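Local coordinates for protein chitooligosaccharide oxidase (Gibberella zeae, PDB 6Y0R) that selectively oxidises the C1 hydroxyl of chitooligosaccharides to the corresponding lactones with a bicovalently bound FAD, reducing molecular oxygen to hydrogen peroxide, at residues A[179-184]-A[225-230]; A[453-458]-A[487-492]; A[249-254]-A[274-279]; A[314-319]-A[324-329]; A[68-73]-A[186-191]. One frame throughout, in Å; residues are numbered along the deposited sequence.

Interaction 1 (A[179-184]-A[225-230])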
# COMPACT_ATOMS: atom_id res chain seq x y z
N LEU A 179 8.23 -3.48 3.93
CA LEU A 179 8.96 -4.71 3.53
C LEU A 179 10.47 -4.58 3.72
O LEU A 179 11.14 -5.63 3.71
CB LEU A 179 8.60 -5.11 2.10
CG LEU A 179 8.82 -4.08 1.00
CD1 LEU A 179 10.30 -3.91 0.68
CD2 LEU A 179 8.06 -4.53 -0.25
N ASP A 180 11.00 -3.38 3.94
CA ASP A 180 12.46 -3.17 4.15
C ASP A 180 12.86 -3.71 5.52
O ASP A 180 14.08 -3.95 5.70
CB ASP A 180 12.89 -1.73 3.87
CG ASP A 180 12.81 -1.39 2.37
OD1 ASP A 180 13.28 -2.23 1.55
OD2 ASP A 180 12.33 -0.27 2.03
N LEU A 181 11.93 -3.96 6.43
CA LEU A 181 12.35 -4.52 7.75
C LEU A 181 11.92 -5.97 7.87
O LEU A 181 12.06 -6.57 8.94
CB LEU A 181 11.75 -3.65 8.86
CG LEU A 181 12.43 -2.28 9.03
CD1 LEU A 181 11.81 -1.50 10.17
CD2 LEU A 181 13.92 -2.43 9.23
N MET A 182 11.39 -6.55 6.80
CA MET A 182 11.02 -7.96 6.78
C MET A 182 12.31 -8.79 6.77
O MET A 182 13.22 -8.51 5.96
CB MET A 182 10.16 -8.28 5.55
CG MET A 182 9.43 -9.61 5.64
SD MET A 182 8.48 -10.00 4.11
CE MET A 182 7.58 -8.46 4.01
N ILE A 183 12.38 -9.79 7.64
CA ILE A 183 13.55 -10.70 7.74
C ILE A 183 13.13 -12.14 7.47
O ILE A 183 14.04 -12.98 7.32
CB ILE A 183 14.25 -10.54 9.10
CG1 ILE A 183 13.35 -10.92 10.27
CG2 ILE A 183 14.82 -9.15 9.23
CD1 ILE A 183 14.09 -10.87 11.60
N GLY A 184 11.85 -12.45 7.44
CA GLY A 184 11.40 -13.81 7.14
C GLY A 184 9.94 -13.87 6.84
O GLY A 184 9.24 -12.91 7.11
N GLN A 225 12.32 -7.12 11.81
CA GLN A 225 13.18 -6.46 12.82
C GLN A 225 12.52 -5.12 13.14
O GLN A 225 12.58 -4.19 12.29
CB GLN A 225 14.61 -6.27 12.32
CG GLN A 225 15.50 -5.58 13.36
CD GLN A 225 15.51 -6.30 14.70
OE1 GLN A 225 15.75 -7.50 14.75
NE2 GLN A 225 15.21 -5.59 15.78
N THR A 226 11.85 -5.02 14.29
CA THR A 226 11.24 -3.74 14.72
C THR A 226 12.32 -2.70 15.02
O THR A 226 13.49 -3.06 15.27
CB THR A 226 10.30 -3.92 15.93
OG1 THR A 226 11.15 -4.14 17.07
CG2 THR A 226 9.29 -5.02 15.73
N PHE A 227 11.91 -1.43 15.09
CA PHE A 227 12.75 -0.33 15.61
C PHE A 227 12.08 0.21 16.88
O PHE A 227 10.89 -0.08 17.15
CB PHE A 227 13.02 0.77 14.58
CG PHE A 227 11.80 1.35 13.93
CD1 PHE A 227 11.12 2.43 14.50
CD2 PHE A 227 11.35 0.84 12.73
CE1 PHE A 227 9.99 2.96 13.88
CE2 PHE A 227 10.21 1.36 12.13
CZ PHE A 227 9.55 2.42 12.70
N ALA A 228 12.86 0.88 17.69
CA ALA A 228 12.31 1.53 18.91
C ALA A 228 11.28 2.60 18.47
O ALA A 228 11.63 3.47 17.67
CB ALA A 228 13.45 2.13 19.70
N ALA A 229 10.08 2.55 19.02
CA ALA A 229 8.99 3.51 18.74
C ALA A 229 9.42 4.85 19.31
O ALA A 229 9.74 4.95 20.50
CB ALA A 229 7.72 3.01 19.34
N PRO A 230 9.46 5.92 18.48
CA PRO A 230 9.90 7.22 18.95
C PRO A 230 9.09 7.72 20.15
O PRO A 230 7.85 7.66 20.17
CB PRO A 230 9.68 8.16 17.77
CG PRO A 230 9.66 7.25 16.55
CD PRO A 230 9.22 5.89 17.02
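Leu181 and Gln225 meet through their backbones: Gln225 N donates to Leu181 O at 2.9 Å, with an N-H...O angle of 157°. Beside this bond the Leu181 side chain reaches on to Phe227, its CD1 methyl lying in the ring plane at the edge, 3.5 Å from Phe227 CD2. Because CG stands anti to the carbonyl carbon (chi1 -73°), the leucine branch also runs past Gln225 O, which is 3.5 Å from Leu181 CD1. Ile183 adds a looser touch, CG2 to Gln225 CB at 4.2 Å.

In the next shell the Phe227 ring stacks with His175, while Thr226 OG1 is hydrogen-bonded to Gly124 O and Arg147 NE. Gln225 NE2 donates to Thr226 O at 3.1 Å, meeting a lone pair of that oxygen in its carbonyl plane. Two residues, Ile183 and Gly184, pair with the single Glu223 on the partner strand, which makes a classic beta bulge in the antiparallel pairing of strands 182-188 and 218-228 of the PCMH-type FAD-binding region.

One directional backbone bond thus ties the two segments together, and carbon contacts flank it; Gln225 O, buried among leucine carbons without a partner in the model, probably pays a desolvation cost.

Interaction 2 (A[453-458]-A[487-492])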
# COMPACT_ATOMS: atom_id res chain seq x y z
N LYS A 453 -4.15 -1.25 -19.25
CA LYS A 453 -4.06 -2.57 -19.92
C LYS A 453 -3.35 -3.56 -19.00
O LYS A 453 -2.35 -3.26 -18.30
CB LYS A 453 -3.34 -2.49 -21.28
CG LYS A 453 -4.09 -1.67 -22.33
CD LYS A 453 -3.30 -1.41 -23.58
CE LYS A 453 -4.09 -0.64 -24.61
NZ LYS A 453 -3.52 -0.82 -25.96
N ASN A 454 -3.78 -4.80 -19.11
CA ASN A 454 -3.33 -5.87 -18.20
C ASN A 454 -1.80 -6.03 -18.13
O ASN A 454 -1.31 -5.95 -16.99
CB ASN A 454 -4.05 -7.17 -18.55
CG ASN A 454 -5.53 -7.14 -18.23
OD1 ASN A 454 -6.00 -6.39 -17.37
ND2 ASN A 454 -6.25 -8.01 -18.90
N ASP A 455 -1.06 -6.20 -19.23
CA ASP A 455 0.41 -6.34 -19.25
C ASP A 455 1.13 -4.99 -19.08
O ASP A 455 2.28 -4.97 -18.56
CB ASP A 455 0.90 -7.07 -20.50
CG ASP A 455 0.68 -8.58 -20.40
OD1 ASP A 455 0.31 -9.06 -19.28
OD2 ASP A 455 0.91 -9.28 -21.42
N ARG A 456 0.62 -3.96 -19.43
CA ARG A 456 1.13 -2.60 -19.12
C ARG A 456 1.08 -2.38 -17.60
O ARG A 456 2.01 -1.76 -17.08
CB ARG A 456 0.32 -1.59 -19.92
CG ARG A 456 0.85 -0.17 -19.75
CD ARG A 456 0.09 0.80 -20.63
NE ARG A 456 0.65 2.12 -20.39
CZ ARG A 456 1.74 2.64 -20.95
NH1 ARG A 456 2.09 3.87 -20.60
NH2 ARG A 456 2.48 1.96 -21.81
N ALA A 457 0.14 -2.97 -16.90
CA ALA A 457 0.04 -2.82 -15.42
C ALA A 457 1.23 -3.54 -14.80
O ALA A 457 1.91 -2.99 -13.92
CB ALA A 457 -1.27 -3.38 -14.93
N THR A 458 1.51 -4.75 -15.24
CA THR A 458 2.63 -5.53 -14.68
C THR A 458 3.95 -4.75 -14.86
O THR A 458 4.82 -4.62 -13.92
CB THR A 458 2.48 -6.95 -15.27
OG1 THR A 458 1.13 -7.45 -15.39
CG2 THR A 458 3.19 -7.99 -14.47
N SER A 487 -1.51 -9.49 -12.61
CA SER A 487 -0.53 -10.31 -11.87
C SER A 487 0.50 -10.88 -12.84
O SER A 487 0.40 -10.69 -14.07
CB SER A 487 -1.21 -11.35 -11.04
OG SER A 487 -1.77 -12.39 -11.83
N ILE A 488 1.52 -11.50 -12.28
CA ILE A 488 2.72 -12.01 -12.99
C ILE A 488 2.39 -13.34 -13.64
O ILE A 488 1.96 -14.24 -12.95
CB ILE A 488 3.90 -12.13 -12.01
CG1 ILE A 488 4.36 -10.74 -11.55
CG2 ILE A 488 5.04 -12.95 -12.63
CD1 ILE A 488 5.11 -9.93 -12.57
N LYS A 489 2.71 -13.52 -14.79
CA LYS A 489 2.43 -14.80 -15.50
C LYS A 489 3.68 -15.68 -15.46
O LYS A 489 4.80 -15.21 -15.59
CB LYS A 489 1.95 -14.55 -16.94
CG LYS A 489 0.58 -13.88 -17.03
CD LYS A 489 0.16 -13.63 -18.47
CE LYS A 489 -1.19 -12.99 -18.62
NZ LYS A 489 -1.52 -12.76 -20.05
N PRO A 490 3.63 -16.96 -15.26
CA PRO A 490 4.80 -17.84 -15.13
C PRO A 490 5.58 -17.98 -16.45
O PRO A 490 4.98 -18.18 -17.50
CB PRO A 490 4.23 -19.19 -14.66
CG PRO A 490 2.75 -19.12 -14.94
CD PRO A 490 2.37 -17.67 -15.04
N LYS A 491 6.90 -17.78 -16.38
CA LYS A 491 7.80 -17.91 -17.55
C LYS A 491 9.21 -18.23 -17.03
O LYS A 491 9.84 -17.32 -16.47
CB LYS A 491 7.72 -16.63 -18.37
CG LYS A 491 7.99 -16.74 -19.86
CD LYS A 491 7.57 -15.47 -20.60
CE LYS A 491 8.72 -14.79 -21.32
NZ LYS A 491 9.48 -15.72 -22.18
N ALA A 492 9.67 -19.48 -17.21
CA ALA A 492 10.94 -20.03 -16.67
C ALA A 492 12.17 -19.25 -17.18
O ALA A 492 12.16 -18.61 -18.24
CB ALA A 492 11.04 -21.50 -17.02
O HOH W 1 -2.57 -10.01 -19.50
O HOH W 2 0.93 -11.86 -21.05
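Asp455 and Lys489 face each other with opposite charges, but Lys489 NZ stays 4.2 Å from Asp455 OD1, beyond a direct salt bridge. Two waters span the gap. One donates to Asp455 OD1 at 3.0 Å and accepts from Lys489 NZ; the other donates to Asp455 OD2 at 2.6 Å and accepts from the same NZ at 2.8 Å. Each carboxylate oxygen thus has its own water, and a single ammonium group feeds both. The lysine chain is fully extended beyond CG and crosses the aspartate at about a right angle.

The apolar part is a single pair of methyls, Thr458 CG2 and Ile488 CD1, in tight contact at 3.3 Å. Thr458 CG2 lies anti to the backbone N (chi1 of OG1 -39°), which directs this methyl at the isoleucine and leaves OG1 for Gln486 O, its hydrogen-bond partner.

Nearby, Ser487 OG is hydrogen-bonded to Asn484 O, and the backbone N of Ile488 donates to the side chain of Asn215. The contact joins the first turn of helix 454-462 to the C-terminal tail in the berberine-like region, and the tail in turn lies against helix 466-476, where Ile488 packs on Leu469 and Lys473.

Interaction 3 (A[249-254]-A[274-279])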
# COMPACT_ATOMS: atom_id res chain seq x y z
N GLN A 249 6.68 26.84 -9.04
CA GLN A 249 7.98 27.01 -8.37
C GLN A 249 7.87 26.49 -6.94
O GLN A 249 8.87 25.96 -6.49
CB GLN A 249 8.41 28.48 -8.30
CG GLN A 249 9.81 28.63 -7.73
CD GLN A 249 10.88 28.25 -8.70
OE1 GLN A 249 10.89 28.70 -9.85
NE2 GLN A 249 11.78 27.39 -8.26
N GLY A 250 6.71 26.61 -6.29
CA GLY A 250 6.49 26.03 -4.95
C GLY A 250 6.66 24.51 -4.98
O GLY A 250 7.39 23.95 -4.14
N LEU A 251 6.06 23.82 -5.95
CA LEU A 251 6.21 22.33 -6.05
C LEU A 251 7.66 21.96 -6.37
O LEU A 251 8.21 21.02 -5.76
CB LEU A 251 5.28 21.79 -7.14
CG LEU A 251 3.80 21.95 -6.87
CD1 LEU A 251 2.99 21.68 -8.13
CD2 LEU A 251 3.35 21.05 -5.74
N TYR A 252 8.29 22.73 -7.24
CA TYR A 252 9.69 22.46 -7.60
C TYR A 252 10.58 22.65 -6.37
O TYR A 252 11.44 21.84 -6.10
CB TYR A 252 10.14 23.34 -8.76
CG TYR A 252 11.54 23.04 -9.23
CD1 TYR A 252 11.78 21.97 -10.07
CD2 TYR A 252 12.61 23.82 -8.86
CE1 TYR A 252 13.06 21.69 -10.52
CE2 TYR A 252 13.90 23.54 -9.26
CZ TYR A 252 14.12 22.50 -10.14
OH TYR A 252 15.39 22.20 -10.56
N ASP A 253 10.34 23.71 -5.60
CA ASP A 253 11.15 24.00 -4.40
C ASP A 253 10.91 22.93 -3.35
O ASP A 253 11.87 22.49 -2.70
CB ASP A 253 10.82 25.35 -3.81
CG ASP A 253 11.32 26.52 -4.65
OD1 ASP A 253 12.23 26.30 -5.50
OD2 ASP A 253 10.77 27.62 -4.44
N PHE A 254 9.68 22.45 -3.24
CA PHE A 254 9.35 21.31 -2.35
C PHE A 254 10.19 20.10 -2.74
O PHE A 254 10.83 19.45 -1.91
CB PHE A 254 7.85 21.03 -2.45
CG PHE A 254 7.31 19.93 -1.57
CD1 PHE A 254 7.17 20.10 -0.20
CD2 PHE A 254 6.91 18.74 -2.13
CE1 PHE A 254 6.66 19.08 0.58
CE2 PHE A 254 6.38 17.72 -1.34
CZ PHE A 254 6.28 17.88 0.02
N ASN A 274 -9.49 22.78 -3.31
CA ASN A 274 -9.34 23.68 -2.14
C ASN A 274 -7.91 24.26 -2.09
O ASN A 274 -7.68 25.14 -1.24
CB ASN A 274 -9.63 22.97 -0.81
CG ASN A 274 -11.07 22.50 -0.68
OD1 ASN A 274 -11.33 21.35 -0.29
ND2 ASN A 274 -12.01 23.35 -1.03
N GLY A 275 -6.99 23.81 -2.95
CA GLY A 275 -5.61 24.33 -3.00
C GLY A 275 -4.58 23.32 -2.52
O GLY A 275 -4.78 22.09 -2.69
N TYR A 276 -3.49 23.80 -1.96
CA TYR A 276 -2.24 23.03 -1.74
C TYR A 276 -1.91 23.03 -0.25
O TYR A 276 -2.11 24.09 0.40
CB TYR A 276 -1.09 23.66 -2.54
CG TYR A 276 -1.25 23.66 -4.04
CD1 TYR A 276 -2.08 24.57 -4.68
CD2 TYR A 276 -0.53 22.78 -4.84
CE1 TYR A 276 -2.20 24.59 -6.06
CE2 TYR A 276 -0.68 22.77 -6.22
CZ TYR A 276 -1.50 23.70 -6.84
OH TYR A 276 -1.64 23.73 -8.20
N SER A 277 -1.37 21.94 0.32
CA SER A 277 -0.97 21.91 1.74
C SER A 277 0.12 20.87 1.92
O SER A 277 0.03 19.82 1.28
CB SER A 277 -2.15 21.59 2.64
OG SER A 277 -1.75 21.68 4.00
N VAL A 278 1.10 21.16 2.76
CA VAL A 278 2.16 20.20 3.12
C VAL A 278 1.76 19.49 4.41
O VAL A 278 1.24 20.15 5.34
CB VAL A 278 3.52 20.89 3.25
CG1 VAL A 278 4.54 19.93 3.80
CG2 VAL A 278 3.96 21.50 1.94
N ASP A 279 1.95 18.17 4.48
CA ASP A 279 1.85 17.47 5.79
C ASP A 279 2.98 16.47 5.90
O ASP A 279 3.44 15.94 4.89
CB ASP A 279 0.49 16.83 6.06
CG ASP A 279 0.28 15.62 5.25
OD1 ASP A 279 -0.16 15.80 4.09
OD2 ASP A 279 0.55 14.50 5.80
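A helix laid against an antiparallel sheet is the element built here: Leu251 and Phe254 of helix 247-260 pack on Tyr276 and Val278 of strand 275-283, an inner strand of a seven-stranded sheet. Such a sheet is consistent with the substrate-binding domain of FAD-linked oxidases of this family. The contact is wholly apolar and buried, and no hydrogen bond crosses it.

Phe254 carries the closer half. Its CE1 meets both methyls of Val278, with CG1 and CG2 each 3.9 Å away, so the ring corner sits against the fork of the valine. The phenylalanine has CG anti to the backbone N (chi1 -178°), which extends the ring away from the helix backbone, so that CE1 reaches Val278, and the two side chains lie alongside each other, running opposite ways.

The neighbours complete the layer. Leu251 also packs on Phe354 and Val358 of helix 351-367, Phe254 on Met269 of the neighbouring strand 265-272 and on Met376 and Ile378 of strand 371-378 beyond it, and the Tyr276 ring meets that of Trp242 with their planes at about 50°. On the helix itself Gln249 NE2 donates to Asp253 OD1 at 3.0 Å, a side-chain bridge across one turn.

The second half of the contact lies one helical turn before Phe254, where Leu251 CD1 approaches Tyr276 CE2 obliquely at 4.3 Å.

Interaction 4 (A[314-319]-A[324-329])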
# COMPACT_ATOMS: atom_id res chain seq x y z
N GLY A 314 0.69 8.20 19.69
CA GLY A 314 0.03 9.50 19.46
C GLY A 314 0.02 9.91 17.98
O GLY A 314 -1.01 10.42 17.49
N LEU A 315 1.12 9.64 17.30
CA LEU A 315 1.26 9.94 15.85
C LEU A 315 0.32 9.01 15.10
O LEU A 315 -0.42 9.50 14.22
CB LEU A 315 2.75 9.76 15.51
CG LEU A 315 3.25 10.25 14.15
CD1 LEU A 315 2.73 9.40 13.04
CD2 LEU A 315 3.04 11.72 13.93
N VAL A 316 0.33 7.69 15.37
CA VAL A 316 -0.58 6.71 14.72
C VAL A 316 -2.03 7.14 14.94
O VAL A 316 -2.85 7.09 14.01
CB VAL A 316 -0.33 5.31 15.27
CG1 VAL A 316 -1.41 4.31 14.84
CG2 VAL A 316 1.07 4.85 14.95
N THR A 317 -2.35 7.59 16.14
CA THR A 317 -3.74 7.96 16.47
C THR A 317 -4.09 9.22 15.67
O THR A 317 -5.20 9.32 15.18
CB THR A 317 -3.87 7.99 18.00
OG1 THR A 317 -3.00 8.98 18.54
CG2 THR A 317 -3.58 6.65 18.61
N HIS A 318 -3.19 10.19 15.60
CA HIS A 318 -3.45 11.48 14.94
C HIS A 318 -3.80 11.23 13.48
O HIS A 318 -4.78 11.78 13.00
CB HIS A 318 -2.25 12.41 15.06
CG HIS A 318 -2.35 13.59 14.17
ND1 HIS A 318 -3.28 14.60 14.40
CD2 HIS A 318 -1.64 13.95 13.06
CE1 HIS A 318 -3.13 15.53 13.47
NE2 HIS A 318 -2.14 15.17 12.64
N PHE A 319 -3.03 10.40 12.80
CA PHE A 319 -3.21 10.17 11.34
C PHE A 319 -4.34 9.19 11.06
O PHE A 319 -4.70 9.06 9.86
CB PHE A 319 -1.89 9.77 10.68
CG PHE A 319 -0.93 10.89 10.44
CD1 PHE A 319 -1.26 11.91 9.56
CD2 PHE A 319 0.29 10.96 11.08
CE1 PHE A 319 -0.39 12.98 9.34
CE2 PHE A 319 1.16 12.01 10.85
CZ PHE A 319 0.82 13.02 9.97
N VAL A 324 -11.97 7.19 14.49
CA VAL A 324 -11.64 5.88 13.84
C VAL A 324 -11.08 4.95 14.91
O VAL A 324 -10.28 5.40 15.77
CB VAL A 324 -10.66 6.08 12.66
CG1 VAL A 324 -10.23 4.74 12.06
CG2 VAL A 324 -11.23 7.00 11.59
N ASN A 325 -11.47 3.68 14.87
CA ASN A 325 -10.91 2.62 15.73
C ASN A 325 -9.46 2.42 15.34
O ASN A 325 -9.21 1.98 14.21
CB ASN A 325 -11.72 1.33 15.64
CG ASN A 325 -11.33 0.24 16.61
OD1 ASN A 325 -11.94 -0.82 16.62
ND2 ASN A 325 -10.32 0.46 17.43
N VAL A 326 -8.55 2.71 16.25
CA VAL A 326 -7.08 2.60 16.02
C VAL A 326 -6.62 1.17 16.32
O VAL A 326 -5.46 0.86 15.97
CB VAL A 326 -6.33 3.66 16.84
CG1 VAL A 326 -4.85 3.62 16.56
CG2 VAL A 326 -6.90 5.03 16.52
N ASN A 327 -7.48 0.32 16.86
CA ASN A 327 -7.09 -1.07 17.16
C ASN A 327 -8.14 -2.05 16.64
O ASN A 327 -8.72 -2.82 17.41
CB ASN A 327 -6.76 -1.24 18.63
CG ASN A 327 -6.23 -2.62 18.95
OD1 ASN A 327 -5.63 -3.30 18.11
ND2 ASN A 327 -6.49 -3.08 20.16
N PRO A 328 -8.43 -2.05 15.33
CA PRO A 328 -9.49 -2.91 14.82
C PRO A 328 -9.06 -4.38 14.68
O PRO A 328 -8.02 -4.66 14.11
CB PRO A 328 -9.80 -2.28 13.45
CG PRO A 328 -8.47 -1.74 13.02
CD PRO A 328 -7.81 -1.22 14.29
N THR A 329 -9.83 -5.28 15.27
CA THR A 329 -9.62 -6.74 15.15
C THR A 329 -10.93 -7.46 14.79
O THR A 329 -10.84 -8.64 14.44
CB THR A 329 -9.01 -7.31 16.43
OG1 THR A 329 -9.94 -7.04 17.47
CG2 THR A 329 -7.67 -6.71 16.77
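Val326 points at Val316 and Thr317 of helix 312-320, and its side chain can be followed outward from the loop. CB makes no close contact of its own, the methyl Thr317 CG2 being 4.4 Å from Val326 CB. CG1, set opposite the backbone N (chi1 -177°), does most of the touching: it lies 3.9 Å from Val316 CG1 and equally 3.9 Å from Thr317 CG2, and so sits against two successive residues of the helix. The second branch, Val326 CG2, grazes the same threonine methyl, with Thr317 CG2 at 4.2 Å. The valine crosses Thr317 at about a right angle, and Met313 and Ala320 of the same helix also border it.

Thr317 owes this methyl contact to its rotamer. OG1 lies between the backbone N and the carbonyl carbon (chi1 62°), turned back along the helix within 2.7 Å of Gly314 O and hydrogen-bonded to Met313 O, and that leaves CG2 directed at the valine. Elsewhere on this helix, Phe319 and His318 lie against Tyr235 of strand 233-239.

Asn327 OD1 is hydrogen-bonded to His136 ND1, and Val316 touches Ala138, so the loop and the helix both rest on helix 134-145. The arrangement is that of the flank of a helix covered by the chain that folds back after it, here at the seam between the FAD-binding region and the seven-stranded sheet, about 11 Å from the flavin cofactor at the Val316 side chain.

Interaction 5 (A[68-73]-A[186-191])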
# COMPACT_ATOMS: atom_id res chain seq x y z
N THR A 68 -8.66 -20.28 10.88
CA THR A 68 -8.01 -19.77 12.13
C THR A 68 -6.63 -20.39 12.36
O THR A 68 -5.95 -19.90 13.29
CB THR A 68 -8.93 -20.03 13.32
OG1 THR A 68 -8.95 -21.45 13.53
CG2 THR A 68 -10.33 -19.54 13.08
N THR A 69 -6.20 -21.38 11.58
CA THR A 69 -4.87 -22.02 11.72
C THR A 69 -4.19 -22.15 10.36
O THR A 69 -4.91 -22.22 9.35
CB THR A 69 -5.01 -23.44 12.29
OG1 THR A 69 -5.62 -24.28 11.32
CG2 THR A 69 -5.87 -23.46 13.53
N VAL A 70 -2.87 -22.24 10.37
CA VAL A 70 -2.05 -22.50 9.15
C VAL A 70 -2.51 -23.83 8.53
O VAL A 70 -2.66 -23.90 7.28
CB VAL A 70 -0.55 -22.41 9.46
CG1 VAL A 70 0.32 -22.87 8.31
CG2 VAL A 70 -0.18 -20.99 9.87
N ALA A 71 -2.80 -24.86 9.34
CA ALA A 71 -3.28 -26.16 8.81
C ALA A 71 -4.56 -25.96 7.98
O ALA A 71 -4.68 -26.63 6.93
CB ALA A 71 -3.53 -27.15 9.96
N GLN A 72 -5.47 -25.08 8.39
CA GLN A 72 -6.71 -24.78 7.63
C GLN A 72 -6.39 -24.02 6.33
O GLN A 72 -7.10 -24.24 5.34
CB GLN A 72 -7.70 -24.03 8.50
CG GLN A 72 -8.35 -24.93 9.55
CD GLN A 72 -9.08 -24.13 10.59
OE1 GLN A 72 -9.15 -22.91 10.52
NE2 GLN A 72 -9.68 -24.83 11.55
N VAL A 73 -5.39 -23.15 6.35
CA VAL A 73 -4.93 -22.44 5.10
C VAL A 73 -4.39 -23.51 4.12
O VAL A 73 -4.81 -23.48 2.93
CB VAL A 73 -3.90 -21.34 5.38
CG1 VAL A 73 -3.44 -20.65 4.09
CG2 VAL A 73 -4.43 -20.28 6.34
N THR A 186 6.54 -17.03 6.33
CA THR A 186 6.00 -18.38 6.16
C THR A 186 4.92 -18.32 5.08
O THR A 186 3.98 -17.49 5.20
CB THR A 186 5.56 -18.94 7.51
OG1 THR A 186 6.69 -18.84 8.37
CG2 THR A 186 5.09 -20.37 7.40
N VAL A 187 5.01 -19.21 4.09
CA VAL A 187 4.10 -19.18 2.92
C VAL A 187 3.51 -20.57 2.73
O VAL A 187 4.30 -21.55 2.77
CB VAL A 187 4.86 -18.73 1.65
CG1 VAL A 187 3.88 -18.60 0.50
CG2 VAL A 187 5.65 -17.46 1.88
N VAL A 188 2.21 -20.61 2.53
CA VAL A 188 1.49 -21.81 2.05
C VAL A 188 1.59 -21.77 0.53
O VAL A 188 0.91 -20.94 -0.10
CB VAL A 188 0.05 -21.90 2.55
CG1 VAL A 188 -0.67 -23.09 1.92
CG2 VAL A 188 0.00 -21.96 4.09
N LEU A 189 2.44 -22.63 -0.03
CA LEU A 189 2.60 -22.69 -1.50
C LEU A 189 1.33 -23.21 -2.14
O LEU A 189 0.42 -23.76 -1.52
CB LEU A 189 3.82 -23.52 -1.90
CG LEU A 189 5.17 -23.01 -1.42
CD1 LEU A 189 6.26 -23.91 -1.95
CD2 LEU A 189 5.45 -21.57 -1.87
N PRO A 190 1.18 -23.02 -3.46
CA PRO A 190 -0.02 -23.50 -4.13
C PRO A 190 -0.31 -25.02 -4.10
O PRO A 190 -1.44 -25.39 -4.39
CB PRO A 190 0.20 -23.01 -5.58
CG PRO A 190 1.07 -21.79 -5.39
CD PRO A 190 2.05 -22.20 -4.31
N THR A 191 0.67 -25.82 -3.68
CA THR A 191 0.58 -27.27 -3.39
C THR A 191 -0.02 -27.52 -2.00
O THR A 191 -0.39 -28.68 -1.72
CB THR A 191 1.97 -27.90 -3.38
OG1 THR A 191 2.83 -27.25 -2.44
CG2 THR A 191 2.64 -27.87 -4.74
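Val73 and Val188 meet with no aromatic ring taking part; the flat group that matters nearby is the carboxamide of Gln72, which lies away from the contact and works through its oxygen. Thr69 and Gln72 form a capping box at the start of helix 70-83: Gln72 N donates to Thr69 OG1 at 3.0 Å, and in the other direction Thr69 N makes a weak bond to Gln72 OE1 at 3.5 Å. In addition to the box, Gln72 OE1 accepts from Thr68 N at 2.7 Å, with an N-H...O angle of 163° and the donor close to the extension of the C=O bond. Pro37 and Pro67 lie against the same glutamine side chain.

The same first turn presents Val70 and Val73 to the strand. Val188 CG2 is the receiving methyl: Val73 CG1 approaches it to 3.7 Å, Val73 CB to 4.2 Å, and Val70 CG1 to 4.3 Å, all from one side of the helix. Val73 has CG1 anti to the backbone N (chi1 179°), which puts that methyl foremost, and it meets Val188 at a slant.

Around them Val73 also packs on Val218 and Val220 of strand 218-228, and Val70 on Val194. Val188 also touches Ser74, the residue after Val73, and Val77, a turn further on. The side chain of Val73 is about 8 Å from the bound FAD.

Since only methyl and methine carbons meet, dispersion and burial hold the helix to the sheet. No hydrogen bond crosses the contact; the side-chain bonds of the helix segment lie at its N-terminal cap.

How the interactions relate
Along the chain the contacts within the PCMH-type FAD-binding region come first: interactions 5 and 1 alternate their segments, share strand 182-188 and reach the same antiparallel sheet, with centres 24 Å apart. Interaction 3 follows, then interaction 4, and interaction 2 comes last, near the C-terminus. Interactions 3 and 4 touch, Asp279 OD2 lying 4.0 Å from Phe319 CE1, and this links the seven-stranded sheet to helix 312-320. Nearest atoms of interactions 1 and 4 are about 7 Å apart, so helix 312-320 comes close to the chain just after strand 218-228. Interactions 3 and 5 lie on opposite sides of the chain's centre, 46 Å between centres. The set spans the FAD-binding region and the seven-stranded sheet, which probably corresponds to the substrate domain of this family.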